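Long-range contacts in agarase (Pseudoalteromonas fuliginea, PDB 6XJ9), which hydrolyses the red-algal polysaccharide agarose as a member of glycoside hydrolase family 50, probably at its beta-1,4 linkages: residues 373-377 against 399-404; 225-229 against 738-742; 431-437 against 447-452. One frame throughout, in Å; residues are numbered along the deposited sequence.

Interaction 1. Residues 373-377 against 399-404; sequences TLGKH and AANLER
Lys376 NZ is held by two acceptors: it forms a short salt bridge to Glu403 OE2, 2.5 Å away on the syn side of that oxygen, and donates at 3.0 Å to Thr373 O, approaching from above the carbonyl plane. Bends at chi3 and chi4 fold the lysine chain back so that its ammonium reaches both, and the length of lysine makes this detour possible. The other carboxylate oxygen takes a second donor. His377 NE2 donates to Glu403 OE1 at 2.6 Å, with the N-H...O angle closed to 140° and the carboxylate turned almost perpendicular to the ring. Glutamate suits the place because CG lies anti to the backbone N (chi1 -175°) and the extended chain carries both oxygens off the helix to the 3-10 turn. The imidazole is sandwiched: Ala399 C lies 3.8 Å above the ring plane of His377 on one face, and Lys376 CG lies on the other. The small Ala399 and Ala400 let the flat ring settle against the helix backbone. Leu374 packs beside the helix, CD2 3.7 Å from Ala400 O and CD1 over a face of the Arg404 guanidinium, whose NH2 is anchored to Glu225 O. The contact joins the turn entering strand 378-381 to helix 397-406, which follows its antiparallel partner 392-395, and so closes the base of a beta hairpin. With a lysine on one oxygen and a histidine N-H on the other, Glu403 is likely to stay ionised and its carboxylate is fixed in rotation.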
ATOM      1  N   THR A 373      36.531  -2.163  10.382  1.00 34.51           N
ATOM      2  CA  THR A 373      35.609  -1.491  11.288  1.00 34.74           C
ATOM      3  C   THR A 373      34.372  -2.361  11.517  1.00 34.10           C
ATOM      4  O   THR A 373      34.015  -2.635  12.664  1.00 33.29           O
ATOM      5  CB  THR A 373      35.263  -0.083  10.781  1.00 36.41           C
ATOM      6  OG1 THR A 373      36.400   0.731  11.056  1.00 40.36           O
ATOM      7  CG2 THR A 373      34.052   0.533  11.448  1.00 35.26           C
ATOM      8  N   LEU A 374      33.767  -2.827  10.412  1.00 32.45           N
ATOM      9  CA  LEU A 374      32.525  -3.585  10.442  1.00 32.14           C
ATOM     10  C   LEU A 374      32.780  -5.029  10.873  1.00 31.94           C
ATOM     11  O   LEU A 374      31.848  -5.835  10.952  1.00 33.61           O
ATOM     12  CB  LEU A 374      31.860  -3.511   9.063  1.00 30.26           C
ATOM     13  CG  LEU A 374      31.378  -2.120   8.635  1.00 31.28           C
ATOM     14  CD1 LEU A 374      30.779  -2.163   7.240  1.00 30.25           C
ATOM     15  CD2 LEU A 374      30.381  -1.529   9.625  1.00 31.09           C
ATOM     16  N   GLY A 375      34.050  -5.335  11.165  1.00 30.65           N
ATOM     17  CA  GLY A 375      34.444  -6.624  11.704  1.00 29.47           C
ATOM     18  C   GLY A 375      33.985  -6.821  13.148  1.00 29.16           C
ATOM     19  O   GLY A 375      34.062  -7.927  13.680  1.00 29.94           O
ATOM     20  N   LYS A 376      33.506  -5.742  13.779  1.00 26.59           N
ATOM     21  CA  LYS A 376      33.072  -5.812  15.163  1.00 27.82           C
ATOM     22  C   LYS A 376      31.692  -6.470  15.249  1.00 27.71           C
ATOM     23  O   LYS A 376      31.257  -6.841  16.335  1.00 27.79           O
ATOM     24  CB  LYS A 376      33.130  -4.428  15.819  1.00 28.04           C
ATOM     25  CG  LYS A 376      32.132  -3.403  15.300  1.00 29.49           C
ATOM     26  CD  LYS A 376      31.985  -2.177  16.202  1.00 31.72           C
ATOM     27  CE  LYS A 376      33.185  -1.252  16.180  1.00 29.48           C
ATOM     28  NZ  LYS A 376      33.385  -0.647  14.842  1.00 30.91           N
ATOM     29  N   HIS A 377      31.029  -6.639  14.097  1.00 26.50           N
ATOM     30  CA  HIS A 377      29.700  -7.233  14.053  1.00 26.83           C
ATOM     31  C   HIS A 377      29.743  -8.753  13.934  1.00 25.90           C
ATOM     32  O   HIS A 377      28.695  -9.381  13.837  1.00 27.20           O
ATOM     33  CB  HIS A 377      28.811  -6.515  13.030  1.00 27.32           C
ATOM     34  CG  HIS A 377      28.817  -5.048  13.287  1.00 26.88           C
ATOM     35  ND1 HIS A 377      28.375  -4.523  14.482  1.00 25.82           N
ATOM     36  CD2 HIS A 377      29.304  -4.017  12.565  1.00 26.86           C
ATOM     37  CE1 HIS A 377      28.538  -3.218  14.465  1.00 28.77           C
ATOM     38  NE2 HIS A 377      29.117  -2.881  13.299  1.00 27.07           N
ATOM     39  N   ALA A 399      23.251  -4.819  12.468  1.00 22.71           N
ATOM     40  CA  ALA A 399      24.145  -4.018  13.294  1.00 24.48           C
ATOM     41  C   ALA A 399      25.199  -3.326  12.422  1.00 25.10           C
ATOM     42  O   ALA A 399      25.524  -2.166  12.657  1.00 24.59           O
ATOM     43  CB  ALA A 399      24.797  -4.875  14.352  1.00 25.48           C
ATOM     44  N   ALA A 400      25.737  -4.040  11.420  1.00 23.38           N
ATOM     45  CA  ALA A 400      26.672  -3.420  10.488  1.00 24.08           C
ATOM     46  C   ALA A 400      26.036  -2.190   9.834  1.00 25.74           C
ATOM     47  O   ALA A 400      26.659  -1.129   9.745  1.00 27.50           O
ATOM     48  CB  ALA A 400      27.151  -4.426   9.468  1.00 22.06           C
ATOM     49  N   ASN A 401      24.776  -2.330   9.409  1.00 24.83           N
ATOM     50  CA  ASN A 401      24.035  -1.242   8.790  1.00 24.85           C
ATOM     51  C   ASN A 401      23.872  -0.054   9.738  1.00 24.63           C
ATOM     52  O   ASN A 401      23.919   1.093   9.291  1.00 23.62           O
ATOM     53  CB  ASN A 401      22.720  -1.731   8.187  1.00 24.76           C
ATOM     54  CG  ASN A 401      22.961  -2.594   6.969  1.00 26.29           C
ATOM     55  OD1 ASN A 401      24.008  -2.483   6.321  1.00 25.62           O
ATOM     56  ND2 ASN A 401      22.008  -3.461   6.662  1.00 24.58           N
ATOM     57  N   LEU A 402      23.684  -0.339  11.033  1.00 23.27           N
ATOM     58  CA  LEU A 402      23.521   0.706  12.036  1.00 23.56           C
ATOM     59  C   LEU A 402      24.791   1.546  12.127  1.00 24.31           C
ATOM     60  O   LEU A 402      24.719   2.767  12.286  1.00 26.79           O
ATOM     61  CB  LEU A 402      23.220   0.087  13.404  1.00 21.60           C
ATOM     62  CG  LEU A 402      21.827  -0.511  13.609  1.00 22.46           C
ATOM     63  CD1 LEU A 402      21.653  -0.886  15.074  1.00 22.56           C
ATOM     64  CD2 LEU A 402      20.732   0.458  13.184  1.00 20.76           C
ATOM     65  N   GLU A 403      25.945   0.874  12.101  1.00 24.94           N
ATOM     66  CA  GLU A 403      27.216   1.570  12.210  1.00 25.90           C
ATOM     67  C   GLU A 403      27.494   2.338  10.920  1.00 26.29           C
ATOM     68  O   GLU A 403      27.996   3.460  10.967  1.00 25.16           O
ATOM     69  CB  GLU A 403      28.346   0.603  12.543  1.00 27.16           C
ATOM     70  CG  GLU A 403      29.666   1.319  12.772  1.00 29.58           C
ATOM     71  CD  GLU A 403      30.794   0.429  13.257  1.00 29.83           C
ATOM     72  OE1 GLU A 403      30.645  -0.804  13.191  1.00 29.09           O
ATOM     73  OE2 GLU A 403      31.817   0.977  13.701  1.00 31.01           O
ATOM     74  N   ARG A 404      27.136   1.740   9.775  1.00 25.89           N
ATOM     75  CA  ARG A 404      27.265   2.428   8.498  1.00 26.75           C
ATOM     76  C   ARG A 404      26.396   3.687   8.508  1.00 26.14           C
ATOM     77  O   ARG A 404      26.796   4.730   7.996  1.00 26.61           O
ATOM     78  CB  ARG A 404      26.888   1.495   7.340  1.00 28.31           C
ATOM     79  CG  ARG A 404      27.987   0.521   6.931  1.00 30.38           C
ATOM     80  CD  ARG A 404      27.745  -0.111   5.567  1.00 32.93           C
ATOM     81  NE  ARG A 404      27.022  -1.348   5.750  1.00 35.71           N
ATOM     82  CZ  ARG A 404      27.337  -2.548   5.263  1.00 36.39           C
ATOM     83  NH1 ARG A 404      28.383  -2.726   4.469  1.00 34.64           N
ATOM     84  NH2 ARG A 404      26.561  -3.574   5.564  1.00 32.58           N
TER

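Interaction 2. Residues 225-229 against 738-742; sequences EFGQN and SVTDR
Thr740 sets its OG1 between its own backbone N and carbonyl carbon (chi1 55°), which turns CG2 toward Phe226 and Gln228, while the glutamine chain runs out straight (chi2 178°) and crosses the threonine at about a right angle. The methyl CG2 of Thr740 thus packs 3.6 Å from Phe226 CB and 3.5 Å from Gln228 OE1. The hydroxyl of the same residue works through solvent: water 1 donates to Gln228 OE1 at 2.7 Å and also bonds Thr740 OG1. The other end of the amide, NE2, is held by Val238 O. An alanine in place of Gln228 would probably cost water 1 the amide oxygen it donates to and Val238 O its donor, and open a gap beside the Thr740 methyl. Val739, second residue of a type I turn from Ser738 to Asp741, lays CG1 3.5 Å from Gly227 O. Glycine fits opposite it, since phi is positive and a beta carbon would crowd Val739 CG2. The loop between strand 199-210 and helix 242-252 thereby meets the turn leading into helix 745-763, and helix 397-406 flanks both, touching Phe226 through Arg404 and Val739 through Phe397.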
ATOM      1  N   GLU A 225      25.911  -7.123   0.537  1.00 25.68           N
ATOM      2  CA  GLU A 225      26.761  -6.622   1.608  1.00 26.51           C
ATOM      3  C   GLU A 225      25.922  -5.936   2.685  1.00 24.95           C
ATOM      4  O   GLU A 225      26.443  -5.640   3.759  1.00 23.35           O
ATOM      5  CB  GLU A 225      27.853  -5.684   1.073  1.00 27.97           C
ATOM      6  CG  GLU A 225      27.336  -4.320   0.650  1.00 28.55           C
ATOM      7  CD  GLU A 225      26.939  -4.221  -0.813  1.00 32.87           C
ATOM      8  OE1 GLU A 225      26.510  -5.257  -1.380  1.00 34.17           O
ATOM      9  OE2 GLU A 225      27.064  -3.110  -1.393  1.00 32.40           O
ATOM     10  N   PHE A 226      24.640  -5.671   2.375  1.00 23.96           N
ATOM     11  CA  PHE A 226      23.728  -5.015   3.308  1.00 24.63           C
ATOM     12  C   PHE A 226      22.851  -6.047   4.021  1.00 23.96           C
ATOM     13  O   PHE A 226      21.990  -5.688   4.827  1.00 23.64           O
ATOM     14  CB  PHE A 226      22.865  -3.974   2.596  1.00 23.28           C
ATOM     15  CG  PHE A 226      23.633  -2.860   1.925  1.00 25.02           C
ATOM     16  CD1 PHE A 226      24.324  -1.917   2.675  1.00 25.09           C
ATOM     17  CD2 PHE A 226      23.686  -2.773   0.542  1.00 24.81           C
ATOM     18  CE1 PHE A 226      25.038  -0.900   2.052  1.00 27.77           C
ATOM     19  CE2 PHE A 226      24.401  -1.757  -0.084  1.00 26.58           C
ATOM     20  CZ  PHE A 226      25.081  -0.825   0.673  1.00 26.77           C
ATOM     21  N   GLY A 227      23.084  -7.327   3.711  1.00 22.98           N
ATOM     22  CA  GLY A 227      22.289  -8.424   4.241  1.00 22.76           C
ATOM     23  C   GLY A 227      20.954  -8.568   3.517  1.00 22.37           C
ATOM     24  O   GLY A 227      20.017  -9.143   4.068  1.00 22.46           O
ATOM     25  N   GLN A 228      20.889  -8.062   2.278  1.00 21.30           N
ATOM     26  CA  GLN A 228      19.662  -8.076   1.494  1.00 21.57           C
ATOM     27  C   GLN A 228      19.698  -9.235   0.504  1.00 20.89           C
ATOM     28  O   GLN A 228      20.746  -9.830   0.272  1.00 20.91           O
ATOM     29  CB  GLN A 228      19.467  -6.755   0.743  1.00 22.45           C
ATOM     30  CG  GLN A 228      19.472  -5.509   1.630  1.00 22.24           C
ATOM     31  CD  GLN A 228      19.328  -4.262   0.786  1.00 23.38           C
ATOM     32  OE1 GLN A 228      18.384  -3.484   0.941  1.00 23.67           O
ATOM     33  NE2 GLN A 228      20.242  -4.082  -0.156  1.00 22.53           N
ATOM     34  N   ASN A 229      18.523  -9.564  -0.039  1.00 20.87           N
ATOM     35  CA  ASN A 229      18.372 -10.471  -1.160  1.00 20.53           C
ATOM     36  C   ASN A 229      19.172  -9.878  -2.325  1.00 22.33           C
ATOM     37  O   ASN A 229      18.803  -8.831  -2.853  1.00 20.90           O
ATOM     38  CB  ASN A 229      16.886 -10.605  -1.496  1.00 20.88           C
ATOM     39  CG  ASN A 229      16.552 -11.643  -2.544  1.00 23.63           C
ATOM     40  OD1 ASN A 229      17.293 -11.828  -3.503  1.00 22.68           O
ATOM     41  ND2 ASN A 229      15.395 -12.280  -2.405  1.00 23.70           N
ATOM     42  N   SER A 738      13.268  -3.270   7.866  1.00 18.81           N
ATOM     43  CA  SER A 738      14.129  -4.199   7.144  1.00 19.40           C
ATOM     44  C   SER A 738      15.531  -4.225   7.748  1.00 18.89           C
ATOM     45  O   SER A 738      15.840  -3.472   8.667  1.00 17.89           O
ATOM     46  CB  SER A 738      14.195  -3.826   5.676  1.00 20.46           C
ATOM     47  OG  SER A 738      15.006  -2.666   5.501  1.00 21.82           O
ATOM     48  N   VAL A 739      16.395  -5.082   7.185  1.00 19.23           N
ATOM     49  CA  VAL A 739      17.766  -5.255   7.632  1.00 18.84           C
ATOM     50  C   VAL A 739      18.599  -3.986   7.395  1.00 18.99           C
ATOM     51  O   VAL A 739      19.666  -3.838   7.988  1.00 20.56           O
ATOM     52  CB  VAL A 739      18.387  -6.475   6.919  1.00 18.69           C
ATOM     53  CG1 VAL A 739      18.478  -6.269   5.411  1.00 18.74           C
ATOM     54  CG2 VAL A 739      19.737  -6.856   7.488  1.00 17.77           C
ATOM     55  N   THR A 740      18.166  -3.103   6.489  1.00 19.64           N
ATOM     56  CA  THR A 740      18.881  -1.851   6.242  1.00 20.71           C
ATOM     57  C   THR A 740      18.262  -0.683   7.028  1.00 22.54           C
ATOM     58  O   THR A 740      18.506   0.484   6.704  1.00 22.50           O
ATOM     59  CB  THR A 740      18.962  -1.515   4.745  1.00 19.00           C
ATOM     60  OG1 THR A 740      17.647  -1.512   4.190  1.00 20.55           O
ATOM     61  CG2 THR A 740      19.861  -2.450   3.960  1.00 20.75           C
ATOM     62  N   ASP A 741      17.470  -0.996   8.070  1.00 21.83           N
ATOM     63  CA  ASP A 741      16.910   0.002   8.975  1.00 21.18           C
ATOM     64  C   ASP A 741      15.936   0.914   8.228  1.00 22.72           C
ATOM     65  O   ASP A 741      15.764   2.082   8.591  1.00 20.91           O
ATOM     66  CB  ASP A 741      17.993   0.757   9.759  1.00 22.10           C
ATOM     67  CG  ASP A 741      17.461   1.622  10.904  1.00 21.14           C
ATOM     68  OD1 ASP A 741      16.891   1.055  11.859  1.00 19.37           O
ATOM     69  OD2 ASP A 741      17.645   2.865  10.845  1.00 19.98           O
ATOM     70  N   ARG A 742      15.254   0.353   7.218  1.00 20.70           N
ATOM     71  CA  ARG A 742      14.168   1.074   6.583  1.00 21.77           C
ATOM     72  C   ARG A 742      12.833   0.547   7.103  1.00 21.93           C
ATOM     73  O   ARG A 742      12.464  -0.589   6.810  1.00 20.21           O
ATOM     74  CB  ARG A 742      14.204   0.922   5.059  1.00 21.56           C
ATOM     75  CG  ARG A 742      15.416   1.563   4.397  1.00 22.37           C
ATOM     76  CD  ARG A 742      15.416   1.426   2.879  1.00 22.33           C
ATOM     77  NE  ARG A 742      16.189   2.507   2.273  1.00 22.49           N
ATOM     78  CZ  ARG A 742      16.281   2.744   0.972  1.00 23.29           C
ATOM     79  NH1 ARG A 742      15.683   1.940   0.112  1.00 23.12           N
ATOM     80  NH2 ARG A 742      16.996   3.772   0.535  1.00 23.54           N
TER
HETATM   81  O   HOH W   1      16.549  -3.897   2.942  1.00 20.52           O

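Interaction 3. Residues 431-437 against 447-452; sequences SSLGNWT and VPYFAN
The indole of Trp436 carries the amide of its neighbour on one face, with Asn435 ND2 3.2 Å above the ring plane over its centre, while Asn452 comes in obliquely from the other segment, its ND2 3.4 Å from Trp436 CD1 and its amide plane turned 65° from the ring. CG of Asn452 sits between its backbone N and carbonyl carbon (chi1 73°), which directs the amide to the tryptophan. The two asparagine amides stand nearly square to each other, 83° apart. Asn435 OD1 lies 3.1 Å from Asn452 CB and is buried without a hydrogen-bonding partner in the model. The Phe450 ring presents its edge to Ser432, with Ser432 CB 3.5 Å from Phe450 CE1 and in the ring plane; a serine here keeps the position slim, and its OG is satisfied by Thr303 O and His713. The backbones are bridged at Leu433 and Tyr449: Leu433 N donates to Pro448 O at 2.8 Å and Phe450 N to Leu433 O at 3.1 Å, the pattern of a parallel bridge. Residues 431-437 come after helix 413-428 and also bond to Ile305 and Ile307, so they run between strands 299-305 and 449-453, consistent with the (beta/alpha)8 barrel of this family. Leucine and valine suit the helix side, where Leu433 CG meets Val447 CG1 at 4.0 Å and both touch Leu422. Pro448 needs no amide hydrogen where its CD abuts Ser431 O at 3.3 Å. Toward the other end, water 2 accepts from Trp436 NE1 and Asn452 ND2, and water 3 donates to Thr437 O and Asn452 OD1.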
ATOM      1  N   SER A 431       2.294   2.876  22.187  1.00 17.00           N
ATOM      2  CA  SER A 431       2.205   3.231  23.595  1.00 17.18           C
ATOM      3  C   SER A 431       3.371   2.682  24.417  1.00 17.17           C
ATOM      4  O   SER A 431       3.541   3.111  25.561  1.00 16.30           O
ATOM      5  CB  SER A 431       0.910   2.774  24.189  1.00 16.67           C
ATOM      6  OG  SER A 431       0.897   1.357  24.284  1.00 17.16           O
ATOM      7  N   SER A 432       4.119   1.712  23.862  1.00 16.90           N
ATOM      8  CA  SER A 432       5.102   0.968  24.642  1.00 17.68           C
ATOM      9  C   SER A 432       6.208   0.411  23.753  1.00 17.82           C
ATOM     10  O   SER A 432       6.053   0.331  22.540  1.00 19.76           O
ATOM     11  CB  SER A 432       4.427  -0.153  25.422  1.00 17.22           C
ATOM     12  OG  SER A 432       3.952  -1.172  24.544  1.00 19.83           O
ATOM     13  N   LEU A 433       7.329   0.041  24.387  1.00 18.36           N
ATOM     14  CA  LEU A 433       8.288  -0.916  23.844  1.00 17.49           C
ATOM     15  C   LEU A 433       7.866  -2.286  24.357  1.00 18.11           C
ATOM     16  O   LEU A 433       7.564  -2.429  25.538  1.00 16.36           O
ATOM     17  CB  LEU A 433       9.694  -0.601  24.381  1.00 17.25           C
ATOM     18  CG  LEU A 433      10.284   0.776  24.064  1.00 17.72           C
ATOM     19  CD1 LEU A 433      11.582   0.987  24.846  1.00 16.89           C
ATOM     20  CD2 LEU A 433      10.565   0.910  22.566  1.00 16.88           C
ATOM     21  N   GLY A 434       7.915  -3.304  23.482  1.00 19.37           N
ATOM     22  CA  GLY A 434       7.384  -4.607  23.834  1.00 19.38           C
ATOM     23  C   GLY A 434       8.378  -5.464  24.611  1.00 18.81           C
ATOM     24  O   GLY A 434       9.348  -4.964  25.177  1.00 18.44           O
ATOM     25  N   ASN A 435       8.079  -6.764  24.649  1.00 17.99           N
ATOM     26  CA  ASN A 435       8.858  -7.732  25.398  1.00 18.96           C
ATOM     27  C   ASN A 435      10.240  -7.866  24.771  1.00 18.57           C
ATOM     28  O   ASN A 435      10.393  -7.704  23.558  1.00 19.49           O
ATOM     29  CB  ASN A 435       8.146  -9.086  25.520  1.00 18.19           C
ATOM     30  CG  ASN A 435       8.703  -9.903  26.665  1.00 19.13           C
ATOM     31  OD1 ASN A 435       9.232  -9.337  27.615  1.00 18.34           O
ATOM     32  ND2 ASN A 435       8.644 -11.225  26.564  1.00 20.52           N
ATOM     33  N   TRP A 436      11.225  -8.167  25.617  1.00 17.90           N
ATOM     34  CA  TRP A 436      12.619  -8.308  25.206  1.00 19.19           C
ATOM     35  C   TRP A 436      13.136  -6.994  24.613  1.00 20.79           C
ATOM     36  O   TRP A 436      13.804  -6.989  23.575  1.00 21.57           O
ATOM     37  CB  TRP A 436      12.821  -9.515  24.264  1.00 17.97           C
ATOM     38  CG  TRP A 436      12.355 -10.810  24.860  1.00 17.55           C
ATOM     39  CD1 TRP A 436      12.813 -11.401  26.003  1.00 17.55           C
ATOM     40  CD2 TRP A 436      11.291 -11.648  24.375  1.00 17.44           C
ATOM     41  NE1 TRP A 436      12.114 -12.551  26.260  1.00 18.28           N
ATOM     42  CE2 TRP A 436      11.189 -12.737  25.264  1.00 17.80           C
ATOM     43  CE3 TRP A 436      10.420 -11.583  23.279  1.00 16.62           C
ATOM     44  CZ2 TRP A 436      10.243 -13.746  25.093  1.00 17.78           C
ATOM     45  CZ3 TRP A 436       9.491 -12.582  23.107  1.00 16.59           C
ATOM     46  CH2 TRP A 436       9.405 -13.645  24.006  1.00 17.26           C
ATOM     47  N   THR A 437      12.818  -5.889  25.293  1.00 20.25           N
ATOM     48  CA  THR A 437      13.503  -4.618  25.106  1.00 19.85           C
ATOM     49  C   THR A 437      14.858  -4.699  25.800  1.00 20.67           C
ATOM     50  O   THR A 437      14.968  -5.196  26.930  1.00 19.02           O
ATOM     51  CB  THR A 437      12.660  -3.443  25.619  1.00 19.32           C
ATOM     52  OG1 THR A 437      11.440  -3.415  24.875  1.00 19.28           O
ATOM     53  CG2 THR A 437      13.346  -2.099  25.496  1.00 18.62           C
ATOM     54  N   VAL A 447       9.277   6.550  26.611  1.00 20.83           N
ATOM     55  CA  VAL A 447       8.359   5.516  26.153  1.00 20.45           C
ATOM     56  C   VAL A 447       8.321   4.403  27.196  1.00 19.51           C
ATOM     57  O   VAL A 447       9.367   3.833  27.510  1.00 20.02           O
ATOM     58  CB  VAL A 447       8.753   4.947  24.772  1.00 20.61           C
ATOM     59  CG1 VAL A 447       7.748   3.915  24.275  1.00 19.89           C
ATOM     60  CG2 VAL A 447       8.948   6.036  23.722  1.00 19.36           C
ATOM     61  N   PRO A 448       7.123   4.046  27.724  1.00 18.55           N
ATOM     62  CA  PRO A 448       6.986   2.944  28.681  1.00 19.20           C
ATOM     63  C   PRO A 448       7.417   1.635  28.015  1.00 18.40           C
ATOM     64  O   PRO A 448       7.425   1.540  26.784  1.00 18.30           O
ATOM     65  CB  PRO A 448       5.476   2.890  28.989  1.00 18.72           C
ATOM     66  CG  PRO A 448       4.960   4.249  28.572  1.00 19.35           C
ATOM     67  CD  PRO A 448       5.827   4.672  27.407  1.00 18.57           C
ATOM     68  N   TYR A 449       7.782   0.650  28.840  1.00 17.90           N
ATOM     69  CA  TYR A 449       8.396  -0.569  28.338  1.00 18.95           C
ATOM     70  C   TYR A 449       7.948  -1.753  29.189  1.00 17.88           C
ATOM     71  O   TYR A 449       7.529  -1.583  30.327  1.00 17.60           O
ATOM     72  CB  TYR A 449       9.918  -0.433  28.286  1.00 19.90           C
ATOM     73  CG  TYR A 449      10.584  -0.317  29.637  1.00 21.39           C
ATOM     74  CD1 TYR A 449      10.792   0.926  30.218  1.00 22.16           C
ATOM     75  CD2 TYR A 449      10.993  -1.441  30.343  1.00 22.18           C
ATOM     76  CE1 TYR A 449      11.402   1.042  31.459  1.00 23.19           C
ATOM     77  CE2 TYR A 449      11.594  -1.338  31.594  1.00 22.68           C
ATOM     78  CZ  TYR A 449      11.801  -0.088  32.151  1.00 22.78           C
ATOM     79  OH  TYR A 449      12.405   0.041  33.377  1.00 25.04           O
ATOM     80  N   PHE A 450       8.000  -2.946  28.592  1.00 17.67           N
ATOM     81  CA  PHE A 450       7.699  -4.193  29.273  1.00 16.31           C
ATOM     82  C   PHE A 450       9.032  -4.859  29.595  1.00 17.09           C
ATOM     83  O   PHE A 450       9.927  -4.831  28.756  1.00 18.13           O
ATOM     84  CB  PHE A 450       6.798  -5.045  28.373  1.00 14.73           C
ATOM     85  CG  PHE A 450       5.377  -4.536  28.299  1.00 15.18           C
ATOM     86  CD1 PHE A 450       5.065  -3.363  27.618  1.00 15.20           C
ATOM     87  CD2 PHE A 450       4.356  -5.187  28.977  1.00 14.52           C
ATOM     88  CE1 PHE A 450       3.762  -2.879  27.586  1.00 14.69           C
ATOM     89  CE2 PHE A 450       3.055  -4.703  28.940  1.00 14.76           C
ATOM     90  CZ  PHE A 450       2.763  -3.557  28.240  1.00 14.92           C
ATOM     91  N   ALA A 451       9.165  -5.402  30.814  1.00 17.21           N
ATOM     92  CA  ALA A 451      10.359  -6.129  31.218  1.00 17.61           C
ATOM     93  C   ALA A 451      10.070  -7.632  31.245  1.00 17.92           C
ATOM     94  O   ALA A 451       8.920  -8.059  31.137  1.00 17.45           O
ATOM     95  CB  ALA A 451      10.844  -5.630  32.560  1.00 16.83           C
ATOM     96  N   ASN A 452      11.132  -8.423  31.400  1.00 19.03           N
ATOM     97  CA  ASN A 452      11.032  -9.868  31.315  1.00 20.05           C
ATOM     98  C   ASN A 452      12.146 -10.516  32.129  1.00 20.50           C
ATOM     99  O   ASN A 452      13.208  -9.934  32.317  1.00 20.71           O
ATOM    100  CB  ASN A 452      11.125 -10.341  29.864  1.00 20.47           C
ATOM    101  CG  ASN A 452      12.524 -10.225  29.301  1.00 20.95           C
ATOM    102  OD1 ASN A 452      12.929  -9.164  28.812  1.00 22.90           O
ATOM    103  ND2 ASN A 452      13.279 -11.303  29.387  1.00 19.99           N
TER
HETATM  104  O   HOH W   2      11.842 -13.707  29.272  1.00 30.36           O
HETATM  105  O   HOH W   3      15.359  -7.674  28.057  1.00 23.72           O
HETATM  106  O   HOH W   4      11.930  -6.314  28.091  1.00 24.19           O

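In the fold
Interactions 1 and 2 are neighbours, their centres 12 Å apart, and they touch: Asn401 ND2 on helix 397-406 lies 2.7 Å from Val739 O, a probable hydrogen bond. That helix therefore links the hairpin of strands 378-381 and 392-395 to two loops far apart in sequence, 225-229 and 738-742. Interaction 3 lies about 25 Å, centre to centre, from each of the others and touches neither. Along the sequence, interaction 2 joins residues 509 positions apart and spans the other two, which follow one another in series. Helix 413-428 bridges them, packing Tyr413 on Glu403 and Leu422 on Leu433, so interaction 1 is connected through this helix to interaction 3, beside strand 449-453 of what is probably the family's (beta/alpha)8 barrel.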